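Local coordinates for protein toll-like receptor 6, Variable lymphocyte receptor B (Mus musculus, PDB 3A79) that probably recognises diacylated microbial lipopeptides together with TLR2, as the leucine-rich ectodomain of an innate immune receptor, here fused to a hagfish receptor fragment, at residues N62-L67 with L81-N86; K394-T399 with C424-S429. All blocks are in the same frame, centred on the assembly; numbering follows the deposited sequence.

Contact 1 (N62-L67 with L81-N86)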
loop_
_atom_site.group_PDB
_atom_site.type_symbol
_atom_site.label_atom_id
_atom_site.label_comp_id
_atom_site.label_asym_id
_atom_site.label_seq_id
_atom_site.Cartn_x
_atom_site.Cartn_y
_atom_site.Cartn_z
ATOM N N ASN B 62 7.116 11.169 -42.353
ATOM C CA ASN B 62 6.416 11.898 -43.405
ATOM C C ASN B 62 5.957 10.955 -44.534
ATOM O O ASN B 62 5.791 9.743 -44.316
ATOM C CB ASN B 62 7.287 13.039 -43.948
ATOM C CG ASN B 62 7.517 14.135 -42.925
ATOM O OD1 ASN B 62 8.637 14.607 -42.746
ATOM N ND2 ASN B 62 6.458 14.538 -42.243
ATOM N N SER B 63 5.753 11.508 -45.729
ATOM C CA SER B 63 5.294 10.720 -46.867
ATOM C C SER B 63 6.170 10.945 -48.093
ATOM O O SER B 63 5.688 10.905 -49.231
ATOM C CB SER B 63 3.830 11.029 -47.201
ATOM O OG SER B 63 2.967 10.757 -46.108
ATOM N N ILE B 64 7.457 11.181 -47.854
ATOM C CA ILE B 64 8.444 11.222 -48.927
ATOM C C ILE B 64 8.539 9.845 -49.571
ATOM O O ILE B 64 8.457 8.835 -48.876
ATOM C CB ILE B 64 9.815 11.633 -48.395
ATOM C CG1 ILE B 64 9.728 13.033 -47.783
ATOM C CG2 ILE B 64 10.855 11.572 -49.506
ATOM C CD1 ILE B 64 10.901 13.398 -46.914
ATOM N N SER B 65 8.703 9.803 -50.895
ATOM C CA SER B 65 8.645 8.542 -51.638
ATOM C C SER B 65 9.875 8.293 -52.502
ATOM O O SER B 65 10.289 7.149 -52.698
ATOM C CB SER B 65 7.380 8.482 -52.497
ATOM O OG SER B 65 6.217 8.385 -51.685
ATOM N N GLU B 66 10.451 9.363 -53.031
ATOM C CA GLU B 66 11.691 9.251 -53.786
ATOM C C GLU B 66 12.676 10.298 -53.295
ATOM O O GLU B 66 12.281 11.353 -52.810
ATOM C CB GLU B 66 11.436 9.403 -55.284
ATOM C CG GLU B 66 10.625 10.629 -55.659
ATOM C CD GLU B 66 10.513 10.819 -57.164
ATOM O OE1 GLU B 66 10.967 9.924 -57.911
ATOM O OE2 GLU B 66 9.973 11.863 -57.599
ATOM N N LEU B 67 13.961 9.999 -53.398
ATOM C CA LEU B 67 14.976 10.927 -52.940
ATOM C C LEU B 67 15.959 11.182 -54.071
ATOM O O LEU B 67 16.951 10.463 -54.211
ATOM C CB LEU B 67 15.694 10.373 -51.704
ATOM C CG LEU B 67 16.832 11.199 -51.097
ATOM C CD1 LEU B 67 16.325 12.542 -50.635
ATOM C CD2 LEU B 67 17.493 10.463 -49.946
ATOM N N LEU B 81 21.008 12.558 -41.530
ATOM C CA LEU B 81 19.747 12.587 -42.260
ATOM C C LEU B 81 18.873 11.455 -41.741
ATOM O O LEU B 81 19.206 10.290 -41.904
ATOM C CB LEU B 81 19.984 12.444 -43.766
ATOM C CG LEU B 81 18.766 12.216 -44.665
ATOM C CD1 LEU B 81 17.912 13.467 -44.802
ATOM C CD2 LEU B 81 19.225 11.726 -46.034
ATOM N N ARG B 82 17.777 11.799 -41.079
ATOM C CA ARG B 82 16.884 10.788 -40.537
ATOM C C ARG B 82 15.632 10.747 -41.394
ATOM O O ARG B 82 14.935 11.737 -41.529
ATOM C CB ARG B 82 16.571 11.047 -39.060
ATOM C CG ARG B 82 17.831 11.330 -38.222
ATOM C CD ARG B 82 17.650 11.125 -36.709
ATOM N NE ARG B 82 16.965 12.243 -36.053
ATOM C CZ ARG B 82 15.691 12.224 -35.657
ATOM N NH1 ARG B 82 14.941 11.132 -35.839
ATOM N NH2 ARG B 82 15.163 13.298 -35.072
ATOM N N LEU B 83 15.377 9.596 -42.001
ATOM C CA LEU B 83 14.277 9.446 -42.935
ATOM C C LEU B 83 13.423 8.251 -42.544
ATOM O O LEU B 83 12.575 7.794 -43.316
ATOM C CB LEU B 83 14.818 9.284 -44.352
ATOM C CG LEU B 83 14.942 10.589 -45.123
ATOM C CD1 LEU B 83 15.925 10.460 -46.283
ATOM C CD2 LEU B 83 13.550 10.991 -45.599
ATOM N N SER B 84 13.668 7.746 -41.338
ATOM C CA SER B 84 12.827 6.717 -40.744
ATOM C C SER B 84 11.348 6.980 -41.011
ATOM O O SER B 84 10.922 8.126 -41.143
ATOM C CB SER B 84 13.096 6.632 -39.245
ATOM O OG SER B 84 13.752 7.811 -38.795
ATOM N N HIS B 85 10.579 5.904 -41.105
ATOM C CA HIS B 85 9.146 5.958 -41.412
ATOM C C HIS B 85 8.730 6.819 -42.586
ATOM O O HIS B 85 7.963 7.758 -42.426
ATOM C CB HIS B 85 8.337 6.351 -40.187
ATOM C CG HIS B 85 8.397 5.343 -39.089
ATOM N ND1 HIS B 85 7.485 4.316 -38.976
ATOM C CD2 HIS B 85 9.272 5.187 -38.068
ATOM C CE1 HIS B 85 7.784 3.583 -37.918
ATOM N NE2 HIS B 85 8.864 4.090 -37.349
ATOM N N ASN B 86 9.217 6.484 -43.773
ATOM C CA ASN B 86 8.645 7.040 -44.990
ATOM C C ASN B 86 8.184 5.969 -45.964
ATOM O O ASN B 86 7.782 4.883 -45.558
ATOM C CB ASN B 86 9.599 8.010 -45.663
ATOM C CG ASN B 86 9.568 9.371 -45.026
ATOM O OD1 ASN B 86 10.020 9.551 -43.896
ATOM N ND2 ASN B 86 9.039 10.342 -45.747
#
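Ile64 and Leu83 meet through their methyl ends, Ile64 CD1 lying 3.8 Å from Leu83 CD2. The two side chains run at about a right angle to each other. The other branch of Leu83 serves a second partner, with Leu83 CD1 4.0 Å from Leu67 CD2. Leu67 reaches it with its CG anti to the backbone N (chi1 178°). Leu67 CD2 also lies loosely against Leu81 CD2, at 4.5 Å. These buried leucines and the isoleucine are the apolar part of the contact.

The polar part is the buried amide of Asn86, packed against the backbone of 62-64. Asn86 CG lies 3.9 Å from Asn62 O. Asn86 CB is 3.5 Å from Ile64 O. An alanine here would remove the amide and would probably leave a gap against the backbone of 62-64. Asn86 also touches Asn110.

At the exposed margin of the contact, the ring of His85 stacks on that of His109. Asn62 and Asn86 occupy the same place in two successive repeats of the LxxLxLxxNxL type. The arrangement is that of the asparagine ladder and leucine core of a leucine-rich-repeat solenoid, in the TLR6 part.

Contact 2 (K394-T399 with C424-S429)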
loop_
_atom_site.group_PDB
_atom_site.type_symbol
_atom_site.label_atom_id
_atom_site.label_comp_id
_atom_site.label_asym_id
_atom_site.label_seq_id
_atom_site.Cartn_x
_atom_site.Cartn_y
_atom_site.Cartn_z
ATOM N N LYS B 394 8.805 -4.720 11.890
ATOM C CA LYS B 394 8.922 -6.016 11.236
ATOM C C LYS B 394 10.076 -5.943 10.226
ATOM O O LYS B 394 10.854 -6.880 10.092
ATOM C CB LYS B 394 7.600 -6.429 10.574
ATOM C CG LYS B 394 7.237 -7.900 10.780
ATOM C CD LYS B 394 6.088 -8.340 9.875
ATOM C CE LYS B 394 5.830 -9.853 9.953
ATOM N NZ LYS B 394 5.037 -10.276 11.153
ATOM N N VAL B 395 10.193 -4.803 9.552
ATOM C CA VAL B 395 11.281 -4.535 8.608
ATOM C C VAL B 395 12.667 -4.523 9.276
ATOM O O VAL B 395 13.698 -4.615 8.609
ATOM C CB VAL B 395 11.056 -3.181 7.855
ATOM C CG1 VAL B 395 12.164 -2.911 6.834
ATOM C CG2 VAL B 395 9.688 -3.153 7.181
ATOM N N ALA B 396 12.697 -4.404 10.595
ATOM C CA ALA B 396 13.964 -4.437 11.312
ATOM C C ALA B 396 14.290 -5.878 11.637
ATOM O O ALA B 396 15.444 -6.291 11.569
ATOM C CB ALA B 396 13.885 -3.609 12.590
ATOM N N LEU B 397 13.257 -6.639 11.984
ATOM C CA LEU B 397 13.422 -8.034 12.366
ATOM C C LEU B 397 13.841 -8.869 11.160
ATOM O O LEU B 397 14.404 -9.955 11.305
ATOM C CB LEU B 397 12.122 -8.574 12.971
ATOM C CG LEU B 397 12.165 -9.975 13.592
ATOM C CD1 LEU B 397 12.934 -9.973 14.909
ATOM C CD2 LEU B 397 10.761 -10.551 13.777
ATOM N N MET B 398 13.562 -8.345 9.972
ATOM C CA MET B 398 13.908 -9.004 8.720
ATOM C C MET B 398 15.413 -9.151 8.530
ATOM O O MET B 398 15.892 -10.175 8.051
ATOM C CB MET B 398 13.340 -8.212 7.551
ATOM C CG MET B 398 13.845 -8.668 6.194
ATOM S SD MET B 398 12.998 -7.787 4.879
ATOM C CE MET B 398 14.083 -6.381 4.656
ATOM N N THR B 399 16.157 -8.119 8.904
ATOM C CA THR B 399 17.597 -8.093 8.678
ATOM C C THR B 399 18.383 -8.768 9.802
ATOM O O THR B 399 19.611 -8.812 9.767
ATOM C CB THR B 399 18.101 -6.643 8.498
ATOM O OG1 THR B 399 17.979 -5.925 9.734
ATOM C CG2 THR B 399 17.288 -5.934 7.425
ATOM N N CYS B 424 13.368 -3.674 18.867
ATOM C CA CYS B 424 14.436 -3.430 17.904
ATOM C C CYS B 424 15.311 -4.654 17.778
ATOM O O CYS B 424 15.617 -5.296 18.782
ATOM C CB CYS B 424 15.299 -2.242 18.342
ATOM S SG CYS B 424 15.944 -1.259 16.970
ATOM N N ALA B 425 15.707 -4.956 16.539
ATOM C CA ALA B 425 16.587 -6.084 16.215
ATOM C C ALA B 425 17.329 -5.864 14.897
ATOM O O ALA B 425 17.464 -6.795 14.101
ATOM C CB ALA B 425 15.793 -7.384 16.148
ATOM N N TRP B 426 17.812 -4.642 14.672
ATOM C CA TRP B 426 18.469 -4.297 13.408
ATOM C C TRP B 426 19.755 -5.074 13.182
ATOM O O TRP B 426 20.404 -5.518 14.127
ATOM C CB TRP B 426 18.768 -2.794 13.318
ATOM C CG TRP B 426 17.630 -1.958 12.795
ATOM C CD1 TRP B 426 16.929 -1.022 13.483
ATOM C CD2 TRP B 426 17.066 -1.989 11.474
ATOM N NE1 TRP B 426 15.967 -0.467 12.686
ATOM C CE2 TRP B 426 16.028 -1.041 11.445
ATOM C CE3 TRP B 426 17.337 -2.726 10.316
ATOM C CZ2 TRP B 426 15.259 -0.805 10.302
ATOM C CZ3 TRP B 426 16.570 -2.492 9.182
ATOM C CH2 TRP B 426 15.546 -1.541 9.184
ATOM N N ALA B 427 20.116 -5.236 11.916
ATOM C CA ALA B 427 21.404 -5.805 11.574
ATOM C C ALA B 427 22.469 -4.787 11.939
ATOM O O ALA B 427 22.454 -3.657 11.467
ATOM C CB ALA B 427 21.467 -6.143 10.097
ATOM N N GLU B 428 23.395 -5.203 12.786
ATOM C CA GLU B 428 24.396 -4.309 13.345
ATOM C C GLU B 428 25.291 -3.716 12.259
ATOM O O GLU B 428 26.149 -2.885 12.532
ATOM C CB GLU B 428 25.235 -5.073 14.375
ATOM C CG GLU B 428 24.405 -5.899 15.378
ATOM C CD GLU B 428 23.655 -7.075 14.738
ATOM O OE1 GLU B 428 22.474 -7.302 15.089
ATOM O OE2 GLU B 428 24.243 -7.771 13.880
ATOM N N SER B 429 25.066 -4.130 11.022
ATOM C CA SER B 429 25.999 -3.833 9.944
ATOM C C SER B 429 25.504 -2.806 8.924
ATOM O O SER B 429 26.269 -2.387 8.050
ATOM C CB SER B 429 26.392 -5.134 9.229
ATOM O OG SER B 429 25.248 -5.858 8.789
#
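Ala396 places its methyl over one face of the Trp426 indole. Ala396 CB sits 3.7 Å from the centroid of the five-membered ring of Trp426, 16° off the ring normal. This is a CH-pi contact. The six-membered end of the indole lies by the preceding residue, with Trp426 CH2 4.3 Å from Val395 CG1. The CA-CB bond of Trp426 points away from 394-399, but the ring folds back against it.

Thr399 makes the polar link. Thr399 OG1 accepts a hydrogen bond from Ala427 N at 3.1 Å, with a bent N-H...O angle of 139°. Thr399 OG1 also donates to Ala396 O at 3.2 Å, tilted out of the carbonyl plane. One hydroxyl thus ties the end of the 394-399 segment to the chain after Trp426. Chi1 of 68° sets OG1 between the backbone N and the carbonyl carbon, and Thr399 CG2 then lies 3.9 Å from Trp426 CZ3. The CB of Thr399 also packs on the methyl of Ala427. At the more exposed margin, Leu397 CD1 is 4.1 Å from Ala425 CB.

In the second shell, Trp426 NE1 donates to Cys447 O, which helps to fix how the indole is turned. Cys447 also forms the disulfide with Cys424, so 424-426 is held to the next turn twice. Ser429 OG is hydrogen-bonded to Leu405 O, while Lys394 packs on a polar side chain of another protein chain.

The contact lies in the TLR6 part and joins two successive turns of the solenoid. The short helix 394-397 lies between strands 381-383 and 407-409. It packs against the irregular connection between strands 407-409 and 432-434.

Both contacts join successive turns of the TLR6 solenoid, and both are largely buried. They share no element and lie on opposite sides of the chain's centre, with centres about 60 Å apart and nearest atoms about 44 Å apart. Contact 1 uses the regular part of the repeats, where a strand and its turn stack on the turn before. Contact 2 uses the variable connections between strands, one of them a short helix. Their chemistry follows: aliphatic side chains and a buried amide in contact 1, an indole, small methyls and a bridging threonine hydroxyl in contact 2. Only contact 2 includes a disulfide cysteine.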